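Local coordinates for kelch domain-containing protein (Colletotrichum graminicola M1.001, PDB 5C86) that probably oxidises alcohols to aldehydes at a copper site, as a fungal AA5-family enzyme related to galactose oxidase, here in its copper-free form, at residues V168-M173 against D218-C223; W182-G187 against L257-P262; M198-T203 against T210-R215. All blocks are in the same frame, centred on the assembly; numbering follows the deposited sequence. Where two conformers were deposited one is given.

Contact 1 of 3, residues V168-M173 against D218-C223; sequences VMQRGM and DEDSMC
Near the copper site of the oxidase, two loops meet where Met169 and Gln170 close on Asp220 and Met222. The apolar half of the contact belongs to the methionines. Met169 CG lies beside the backbone N (chi1 -57°), and the chain bends at both later torsions, which brings its methyl CE to 3.7 Å from Met222 CB. Its sulfur lies alongside the acid, with SD 3.7 Å from Asp220 CB, and the two side chains run past each other in opposite directions. Unbranched and flexible, methionine can fold into such a buried, irregular surface where neither backbone is helix or strand. Both loops are connections between blades of the Kelch beta-propeller: the loop of 168-173 leads into strand 181-183, and the loop of 218-223 into strand 225-230. The side chain of Met222 comes within about 7 Å of that of Tyr120, a copper-binding residue.

Asp220 supplies the polar half, its short side chain offering two acceptors to different loops. Gln170 N gives OD2 a nearly straight hydrogen bond (3.0 Å, 172°), arriving on the syn side but tilted from the carboxylate plane, while OD1 receives the backbone N of Lys196. Arg171 reaches in with an extended chain, yet NH1 stops 4.0 Å from Asp220 OD2, beyond a salt bridge. One water closes that gap, accepting from Arg171 NH1 at 2.7 Å and donating to Asp220 OD2 at 2.6 Å. A second water accepts from Arg171 NH1 and Asp220 N and donates to Glu219 OE1, tying the guanidinium to the opposite loop through solvent.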
loop_
_atom_site.group_PDB
_atom_site.type_symbol
_atom_site.label_atom_id
_atom_site.label_comp_id
_atom_site.label_asym_id
_atom_site.label_seq_id
_atom_site.Cartn_x
_atom_site.Cartn_y
_atom_site.Cartn_z
ATOM N N VAL A 168 5.896 3.948 -19.946
ATOM C CA VAL A 168 4.554 3.828 -20.495
ATOM C C VAL A 168 4.377 2.425 -21.098
ATOM O O VAL A 168 5.215 1.878 -21.819
ATOM C CB VAL A 168 4.335 4.938 -21.541
ATOM C CG1 VAL A 168 3.008 4.827 -22.261
ATOM C CG2 VAL A 168 4.517 6.313 -20.930
ATOM N N MET A 169 3.216 1.808 -20.828
ATOM C CA MET A 169 2.906 0.499 -21.394
ATOM C C MET A 169 2.644 0.610 -22.909
ATOM O O MET A 169 2.347 1.678 -23.420
ATOM C CB MET A 169 1.620 -0.037 -20.782
ATOM C CG MET A 169 1.689 -0.124 -19.275
ATOM S SD MET A 169 1.052 -1.665 -18.688
ATOM C CE MET A 169 -0.336 -2.099 -19.748
ATOM N N GLN A 170 2.669 -0.546 -23.557
ATOM C CA GLN A 170 2.532 -0.586 -25.019
ATOM C C GLN A 170 1.102 -0.303 -25.480
ATOM O O GLN A 170 0.932 0.252 -26.535
ATOM C CB GLN A 170 3.005 -1.968 -25.528
ATOM C CG GLN A 170 4.492 -2.255 -25.553
ATOM C CD GLN A 170 4.867 -3.535 -26.324
ATOM O OE1 GLN A 170 4.115 -4.024 -27.166
ATOM N NE2 GLN A 170 6.039 -4.071 -26.030
ATOM N N ARG A 171 0.092 -0.655 -24.699
ATOM C CA ARG A 171 -1.301 -0.691 -25.115
ATOM C C ARG A 171 -2.213 -0.154 -24.021
ATOM O O ARG A 171 -1.882 -0.213 -22.812
ATOM C CB ARG A 171 -1.784 -2.157 -25.329
ATOM C CG ARG A 171 -0.918 -2.998 -26.258
ATOM C CD ARG A 171 -1.344 -4.471 -26.132
ATOM N NE ARG A 171 -0.482 -5.469 -26.754
ATOM C CZ ARG A 171 0.682 -5.937 -26.282
ATOM N NH1 ARG A 171 1.260 -5.520 -25.142
ATOM N NH2 ARG A 171 1.292 -6.874 -26.996
ATOM N N GLY A 172 -3.407 0.207 -24.449
ATOM C CA GLY A 172 -4.561 0.380 -23.579
ATOM C C GLY A 172 -4.636 1.776 -22.977
ATOM O O GLY A 172 -3.797 2.657 -23.212
ATOM N N MET A 173 -5.692 1.927 -22.198
ATOM C CA MET A 173 -6.000 3.165 -21.462
ATOM C C MET A 173 -5.014 3.437 -20.363
ATOM O O MET A 173 -4.418 2.522 -19.792
ATOM C CB MET A 173 -7.389 3.064 -20.807
ATOM C CG MET A 173 -8.433 2.856 -21.843
ATOM S SD MET A 173 -9.783 1.907 -21.170
ATOM C CE MET A 173 -10.085 2.653 -19.546
ATOM N N ASP A 218 7.988 -11.530 -18.301
ATOM C CA ASP A 218 6.591 -11.052 -18.106
ATOM C C ASP A 218 6.169 -10.103 -19.199
ATOM O O ASP A 218 7.001 -9.429 -19.901
ATOM C CB ASP A 218 6.491 -10.343 -16.735
ATOM C CG ASP A 218 5.078 -10.297 -16.158
ATOM O OD1 ASP A 218 4.205 -11.078 -16.614
ATOM O OD2 ASP A 218 4.870 -9.461 -15.194
ATOM N N GLU A 219 4.869 -10.065 -19.383
ATOM C CA GLU A 219 4.230 -9.075 -20.249
ATOM C C GLU A 219 3.862 -7.813 -19.433
ATOM O O GLU A 219 3.895 -7.802 -18.213
ATOM C CB GLU A 219 2.970 -9.646 -20.939
ATOM C CG GLU A 219 3.136 -10.851 -21.888
ATOM C CD GLU A 219 4.225 -10.674 -22.928
ATOM O OE1 GLU A 219 4.493 -9.537 -23.418
ATOM O OE2 GLU A 219 4.847 -11.699 -23.259
ATOM N N ASP A 220 3.467 -6.770 -20.112
ATOM C CA ASP A 220 2.907 -5.608 -19.456
ATOM C C ASP A 220 1.707 -6.067 -18.565
ATOM O O ASP A 220 0.930 -6.981 -18.919
ATOM C CB ASP A 220 2.346 -4.670 -20.478
ATOM C CG ASP A 220 3.423 -3.949 -21.280
ATOM O OD1 ASP A 220 4.619 -3.922 -20.919
ATOM O OD2 ASP A 220 3.027 -3.279 -22.271
ATOM N N SER A 221 1.606 -5.450 -17.353
ATOM C CA SER A 221 0.775 -6.028 -16.293
ATOM C C SER A 221 0.070 -4.907 -15.534
ATOM O O SER A 221 0.152 -4.798 -14.313
ATOM C CB SER A 221 1.693 -6.779 -15.314
ATOM O OG SER A 221 2.232 -7.957 -15.883
ATOM N N MET A 222 -0.793 -4.182 -16.238
ATOM C CA MET A 222 -1.520 -3.091 -15.641
ATOM C C MET A 222 -2.439 -3.633 -14.561
ATOM O O MET A 222 -3.113 -4.630 -14.794
ATOM C CB MET A 222 -2.348 -2.382 -16.687
ATOM C CG MET A 222 -3.175 -1.198 -16.151
ATOM S SD MET A 222 -2.253 0.114 -15.327
ATOM C CE MET A 222 -1.367 0.848 -16.677
ATOM N N CYS A 223 -2.425 -2.973 -13.405
ATOM C CA CYS A 223 -3.229 -3.347 -12.242
ATOM C C CYS A 223 -2.953 -4.744 -11.779
ATOM O O CYS A 223 -3.818 -5.410 -11.207
ATOM C CB CYS A 223 -4.712 -3.092 -12.454
ATOM S SG CYS A 223 -4.991 -1.293 -12.751
HETATM O O HOH W 1 3.251 -7.036 -23.102
HETATM O O HOH W 2 0.625 -3.619 -23.318
#

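Contact 2 of 3, residues W182-G187 against L257-P262; sequences WSWKNG and LTLGEP
Just beyond the ends of strands 181-183 and 254-258, the two backbones come nearest at Lys185 and Pro262, whose CA atoms are 6.7 Å apart, so side chains rather than a backbone ladder make the join. Trp184 makes the largest single contribution. With CG anti to the backbone N (chi1 -164°), its indole swings across to the other turn, and NE1 donates to Gly260 O at 2.8 Å. That bond is nearly straight (171°), and the oxygen lies at the ring edge, close to the indole plane. Tryptophan suits the place because one group combines a broad apolar surface with a single N-H, and here both are used. Leu259 lies over one face: CD2 sits 3.9 Å from the centroid of the five-membered ring of Trp184, a CH-pi contact almost on the ring normal. On the opposite face lies CG of Lys185, so the indole is sandwiched between two aliphatic groups, which with the edge bond to the carbonyl fixes its orientation.

Lys185 then continues outward with its chain extended beyond CG, and NZ forms a salt bridge with Glu261 OE2 at 3.0 Å, meeting it on the syn side and somewhat out of the carboxylate plane. Glu261 has to bend at chi2 to bring its carboxylate to the lysine. Nearer the backbone, the ring atom Pro262 CG packs against Lys185 O at 3.8 Å.

The contact joins two neighbouring four-stranded blades of the propeller. Leu259 also touches Leu190 of strand 188-191, Trp200 of strand 197-202 and, within its own blade, Ile236 of strand 235-239, while Pro262 rests on Ser188 at the start of strand 188-191.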
loop_
_atom_site.group_PDB
_atom_site.type_symbol
_atom_site.label_atom_id
_atom_site.label_comp_id
_atom_site.label_asym_id
_atom_site.label_seq_id
_atom_site.Cartn_x
_atom_site.Cartn_y
_atom_site.Cartn_z
ATOM N N TRP A 182 8.746 1.953 -6.108
ATOM C CA TRP A 182 9.398 1.510 -4.865
ATOM C C TRP A 182 10.578 2.415 -4.563
ATOM O O TRP A 182 11.568 2.308 -5.272
ATOM C CB TRP A 182 9.779 0.019 -4.943
ATOM C CG TRP A 182 8.582 -0.810 -4.936
ATOM C CD1 TRP A 182 7.972 -1.418 -5.984
ATOM C CD2 TRP A 182 7.713 -0.976 -3.813
ATOM N NE1 TRP A 182 6.783 -1.984 -5.580
ATOM C CE2 TRP A 182 6.600 -1.742 -4.252
ATOM C CE3 TRP A 182 7.755 -0.526 -2.515
ATOM C CZ2 TRP A 182 5.537 -2.013 -3.422
ATOM C CZ3 TRP A 182 6.734 -0.801 -1.687
ATOM C CH2 TRP A 182 5.611 -1.535 -2.153
ATOM N N SER A 183 10.469 3.187 -3.503
ATOM C CA SER A 183 11.591 4.016 -3.087
ATOM C C SER A 183 12.744 3.212 -2.573
ATOM O O SER A 183 12.581 2.140 -1.924
ATOM C CB SER A 183 11.163 4.960 -2.022
ATOM O OG SER A 183 10.185 5.846 -2.513
ATOM N N TRP A 184 13.955 3.679 -2.904
ATOM C CA TRP A 184 15.162 2.947 -2.566
ATOM C C TRP A 184 16.316 3.916 -2.154
ATOM O O TRP A 184 16.059 5.039 -1.805
ATOM C CB TRP A 184 15.499 1.958 -3.693
ATOM C CG TRP A 184 16.469 0.855 -3.417
ATOM C CD1 TRP A 184 17.662 0.519 -4.143
ATOM C CD2 TRP A 184 16.393 -0.122 -2.358
ATOM N NE1 TRP A 184 18.246 -0.591 -3.603
ATOM C CE2 TRP A 184 17.515 -1.000 -2.520
ATOM C CE3 TRP A 184 15.461 -0.381 -1.344
ATOM C CZ2 TRP A 184 17.686 -2.088 -1.715
ATOM C CZ3 TRP A 184 15.659 -1.519 -0.516
ATOM C CH2 TRP A 184 16.777 -2.313 -0.702
ATOM N N LYS A 185 17.540 3.434 -2.216
ATOM C CA LYS A 185 18.667 4.139 -1.637
ATOM C C LYS A 185 18.859 5.504 -2.272
ATOM O O LYS A 185 18.659 5.635 -3.507
ATOM C CB LYS A 185 19.887 3.271 -1.772
ATOM C CG LYS A 185 19.798 1.962 -0.982
ATOM C CD LYS A 185 21.032 1.063 -1.168
ATOM C CE LYS A 185 20.845 -0.282 -0.440
ATOM N NZ LYS A 185 22.194 -0.964 -0.336
ATOM N N ASN A 186 19.228 6.474 -1.446
ATOM C CA ASN A 186 19.732 7.795 -1.922
ATOM C C ASN A 186 18.820 8.473 -2.929
ATOM O O ASN A 186 19.250 8.941 -4.012
ATOM C CB ASN A 186 21.055 7.504 -2.613
ATOM C CG ASN A 186 21.914 8.775 -2.809
ATOM O OD1 ASN A 186 21.676 9.787 -2.202
ATOM N ND2 ASN A 186 22.830 8.703 -3.709
ATOM N N GLY A 187 17.552 8.460 -2.620
ATOM C CA GLY A 187 16.561 9.204 -3.349
ATOM C C GLY A 187 16.138 8.536 -4.617
ATOM O O GLY A 187 15.439 9.171 -5.388
ATOM N N LEU A 257 11.603 -9.843 -7.380
ATOM C CA LEU A 257 12.620 -8.896 -7.821
ATOM C C LEU A 257 13.575 -8.693 -6.693
ATOM O O LEU A 257 13.143 -8.599 -5.488
ATOM C CB LEU A 257 12.022 -7.538 -8.189
ATOM C CG LEU A 257 10.773 -7.490 -9.039
ATOM C CD1 LEU A 257 10.444 -6.076 -9.476
ATOM C CD2 LEU A 257 10.602 -8.444 -10.135
ATOM N N THR A 258 14.913 -8.627 -6.985
ATOM C CA THR A 258 15.882 -8.363 -5.940
ATOM C C THR A 258 16.680 -7.163 -6.359
ATOM O O THR A 258 17.293 -7.190 -7.423
ATOM C CB THR A 258 16.822 -9.598 -5.716
ATOM O OG1 THR A 258 16.079 -10.781 -5.398
ATOM C CG2 THR A 258 17.780 -9.327 -4.579
ATOM N N LEU A 259 16.663 -6.106 -5.569
ATOM C CA LEU A 259 17.263 -4.828 -5.844
ATOM C C LEU A 259 18.647 -4.879 -5.302
ATOM O O LEU A 259 18.842 -5.312 -4.176
ATOM C CB LEU A 259 16.493 -3.667 -5.179
ATOM C CG LEU A 259 15.235 -3.202 -5.977
ATOM C CD1 LEU A 259 14.255 -4.321 -6.225
ATOM C CD2 LEU A 259 14.569 -2.112 -5.199
ATOM N N GLY A 260 19.598 -4.405 -6.116
ATOM C CA GLY A 260 20.925 -4.187 -5.610
ATOM C C GLY A 260 21.087 -2.698 -5.452
ATOM O O GLY A 260 20.430 -2.093 -4.607
ATOM N N GLU A 261 22.013 -2.113 -6.191
ATOM C CA GLU A 261 22.245 -0.689 -6.098
ATOM C C GLU A 261 21.363 0.054 -7.131
ATOM O O GLU A 261 21.026 -0.489 -8.131
ATOM C CB GLU A 261 23.741 -0.337 -6.239
ATOM C CG GLU A 261 24.603 -0.746 -5.022
ATOM C CD GLU A 261 24.118 -0.246 -3.652
ATOM O OE1 GLU A 261 23.880 0.958 -3.500
ATOM O OE2 GLU A 261 24.002 -1.065 -2.679
ATOM N N PRO A 262 20.966 1.285 -6.854
ATOM C CA PRO A 262 20.225 2.028 -7.841
ATOM C C PRO A 262 21.046 2.169 -9.083
ATOM O O PRO A 262 22.279 2.233 -9.007
ATOM C CB PRO A 262 19.977 3.401 -7.215
ATOM C CG PRO A 262 20.597 3.360 -5.874
ATOM C CD PRO A 262 21.261 2.087 -5.661
#

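Contact 3 of 3, residues M198-T203 against T210-R215; sequences MNWYDT and TPAGLR
Trp200 and Thr210 face each other as an antiparallel hydrogen-bonded pair: Trp200 N donates to Thr210 O at 2.7 Å, and Thr210 N returns a bond to Trp200 O at 2.9 Å. Asn199 and Pro211 follow as a non-hydrogen-bonded pair. A proline fits there because the position asks for no N-H toward strand 197-202. Across this pair Asn199 OD1 lies 3.7 Å from Pro211 CA. At Met198 the pattern changes, since its O accepts from Ala212 N while its N donates to Gly213 O, both at 2.9 Å. Two residues thus stand against one, as in a beta bulge. Gly213 has a positive phi of 102°, a backbone shape that glycine adopts readily. A water donates to Met198 O beside this step.

Ala212, with its small methyl, fits between larger neighbours. Its CB is 3.5 Å from Trp200 CD1 and 3.9 Å from Met198 CB. Met198 rises from the same face of the sheet as Trp200 and Thr210. Its SD lies 4.0 Å from Arg215 CB, the two side chains crossing at about a right angle, and the bend at the last torsion (chi3 -68°) turns the methyl CE to 3.7 Å from Leu214 O.

Outside this shell, Trp200 NE1 donates to Gln264 O and Asn199 ND2 to Gln191 OE1, which fixes how each group is turned. The guanidinium of Arg215 forms a salt bridge with Asp218 through NE and gives its other nitrogens to the carbonyls of Ala192, Pro194 and Ser195.

Strands 197-202 and 208-214 form a beta hairpin, the last two strands of a four-stranded antiparallel sheet in which 208-214 is one of the two outer strands, the up-and-down meander of a Kelch propeller blade.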
loop_
_atom_site.group_PDB
_atom_site.type_symbol
_atom_site.label_atom_id
_atom_site.label_comp_id
_atom_site.label_asym_id
_atom_site.label_seq_id
_atom_site.Cartn_x
_atom_site.Cartn_y
_atom_site.Cartn_z
ATOM N N MET A 198 11.283 -2.099 -16.708
ATOM C CA MET A 198 11.501 -1.429 -15.427
ATOM C C MET A 198 12.555 -0.336 -15.556
ATOM O O MET A 198 13.485 -0.489 -16.351
ATOM C CB MET A 198 11.963 -2.443 -14.386
ATOM C CG MET A 198 11.098 -3.697 -14.335
ATOM S SD MET A 198 11.453 -4.815 -12.972
ATOM C CE MET A 198 13.079 -5.426 -13.404
ATOM N N ASN A 199 12.468 0.688 -14.746
ATOM C CA ASN A 199 13.336 1.881 -14.855
ATOM C C ASN A 199 13.662 2.401 -13.496
ATOM O O ASN A 199 12.779 2.513 -12.622
ATOM C CB ASN A 199 12.654 2.941 -15.619
ATOM C CG ASN A 199 12.479 2.575 -17.099
ATOM O OD1 ASN A 199 13.437 2.717 -17.896
ATOM N ND2 ASN A 199 11.358 2.032 -17.455
ATOM N N TRP A 200 14.920 2.809 -13.323
ATOM C CA TRP A 200 15.279 3.592 -12.190
ATOM C C TRP A 200 15.087 5.063 -12.416
ATOM O O TRP A 200 15.352 5.522 -13.514
ATOM C CB TRP A 200 16.767 3.363 -11.875
ATOM C CG TRP A 200 17.115 2.083 -11.331
ATOM C CD1 TRP A 200 17.708 1.046 -11.957
ATOM C CD2 TRP A 200 16.884 1.650 -9.965
ATOM N NE1 TRP A 200 17.906 0.008 -11.087
ATOM C CE2 TRP A 200 17.395 0.371 -9.863
ATOM C CE3 TRP A 200 16.307 2.243 -8.838
ATOM C CZ2 TRP A 200 17.305 -0.386 -8.690
ATOM C CZ3 TRP A 200 16.258 1.472 -7.652
ATOM C CH2 TRP A 200 16.765 0.202 -7.616
ATOM N N TYR A 201 14.599 5.781 -11.400
ATOM C CA TYR A 201 14.494 7.214 -11.352
ATOM C C TYR A 201 15.269 7.712 -10.162
ATOM O O TYR A 201 15.353 7.041 -9.103
ATOM C CB TYR A 201 13.078 7.700 -11.228
ATOM C CG TYR A 201 12.244 7.449 -12.475
ATOM C CD1 TYR A 201 12.205 8.403 -13.471
ATOM C CD2 TYR A 201 11.527 6.275 -12.677
ATOM C CE1 TYR A 201 11.463 8.195 -14.632
ATOM C CE2 TYR A 201 10.797 6.067 -13.825
ATOM C CZ TYR A 201 10.777 7.025 -14.822
ATOM O OH TYR A 201 10.030 6.889 -15.991
ATOM N N ASP A 202 15.930 8.867 -10.337
ATOM C CA ASP A 202 16.635 9.554 -9.275
ATOM C C ASP A 202 15.898 10.825 -9.093
ATOM O O ASP A 202 15.616 11.547 -10.064
ATOM C CB ASP A 202 18.086 9.805 -9.707
ATOM C CG ASP A 202 18.944 10.488 -8.620
ATOM O OD1 ASP A 202 18.462 10.936 -7.582
ATOM O OD2 ASP A 202 20.159 10.579 -8.884
ATOM N N THR A 203 15.493 11.100 -7.867
ATOM C CA THR A 203 14.681 12.192 -7.536
ATOM C C THR A 203 15.485 13.394 -7.031
ATOM O O THR A 203 14.855 14.368 -6.609
ATOM C CB THR A 203 13.602 11.841 -6.484
ATOM O OG1 THR A 203 14.255 11.503 -5.255
ATOM C CG2 THR A 203 12.715 10.651 -7.018
ATOM N N THR A 210 17.251 5.613 -15.759
ATOM C CA THR A 210 18.009 4.624 -16.478
ATOM C C THR A 210 17.288 3.285 -16.436
ATOM O O THR A 210 16.660 2.990 -15.425
ATOM C CB THR A 210 19.478 4.549 -15.979
ATOM O OG1 THR A 210 20.302 4.016 -17.012
ATOM C CG2 THR A 210 19.662 3.780 -14.661
ATOM N N PRO A 211 17.412 2.470 -17.490
ATOM C CA PRO A 211 16.771 1.164 -17.476
ATOM C C PRO A 211 17.242 0.222 -16.358
ATOM O O PRO A 211 18.411 0.194 -15.969
ATOM C CB PRO A 211 17.068 0.588 -18.854
ATOM C CG PRO A 211 17.275 1.789 -19.727
ATOM C CD PRO A 211 17.966 2.793 -18.833
ATOM N N ALA A 212 16.287 -0.515 -15.791
ATOM C CA ALA A 212 16.545 -1.470 -14.721
ATOM C C ALA A 212 16.395 -2.898 -15.235
ATOM O O ALA A 212 16.550 -3.846 -14.485
ATOM C CB ALA A 212 15.521 -1.199 -13.566
ATOM N N GLY A 213 16.150 -3.067 -16.530
ATOM C CA GLY A 213 15.977 -4.343 -17.116
ATOM C C GLY A 213 14.493 -4.635 -17.361
ATOM O O GLY A 213 13.609 -3.862 -16.897
ATOM N N LEU A 214 14.248 -5.674 -18.089
ATOM C CA LEU A 214 12.934 -6.282 -18.226
ATOM C C LEU A 214 12.563 -7.055 -16.996
ATOM O O LEU A 214 13.404 -7.690 -16.319
ATOM C CB LEU A 214 12.851 -7.231 -19.392
ATOM C CG LEU A 214 12.993 -6.589 -20.760
ATOM C CD1 LEU A 214 13.123 -7.673 -21.824
ATOM C CD2 LEU A 214 11.802 -5.702 -21.056
ATOM N N ARG A 215 11.247 -7.107 -16.726
ATOM C CA ARG A 215 10.744 -7.954 -15.673
ATOM C C ARG A 215 10.669 -9.402 -16.138
ATOM O O ARG A 215 9.633 -9.962 -16.459
ATOM C CB ARG A 215 9.380 -7.437 -15.142
ATOM C CG ARG A 215 8.917 -8.147 -13.889
ATOM C CD ARG A 215 7.663 -7.548 -13.195
ATOM N NE ARG A 215 6.565 -7.442 -14.138
ATOM C CZ ARG A 215 6.305 -6.381 -14.904
ATOM N NH1 ARG A 215 6.833 -5.217 -14.685
ATOM N NH2 ARG A 215 5.414 -6.499 -15.882
HETATM O O HOH W 3 14.138 -1.558 -18.830
#

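Overall arrangement
Contacts 2 and 3 share one blade: contact 3 builds its last hairpin through backbone bonds, whereas contact 2 ties that blade to the next by side chains. They meet where Trp184 packs on Trp200 and where Thr203 OG1 probably hydrogen-bonds to Gly187 O. Contact 1 is the most buried of the three, pairing two interblade loops near the copper-binding residues with methionines, a carboxylate and bridging water. It touches contact 3 through Ser221 and Arg215 but not contact 2, whose nearest atoms are about 8 Å away. Contacts 2 and 3 are only partly buried and lie away from the copper site; in contact 2 a salt bridge lies toward the solvent side, between partly exposed Lys185 and exposed Glu261.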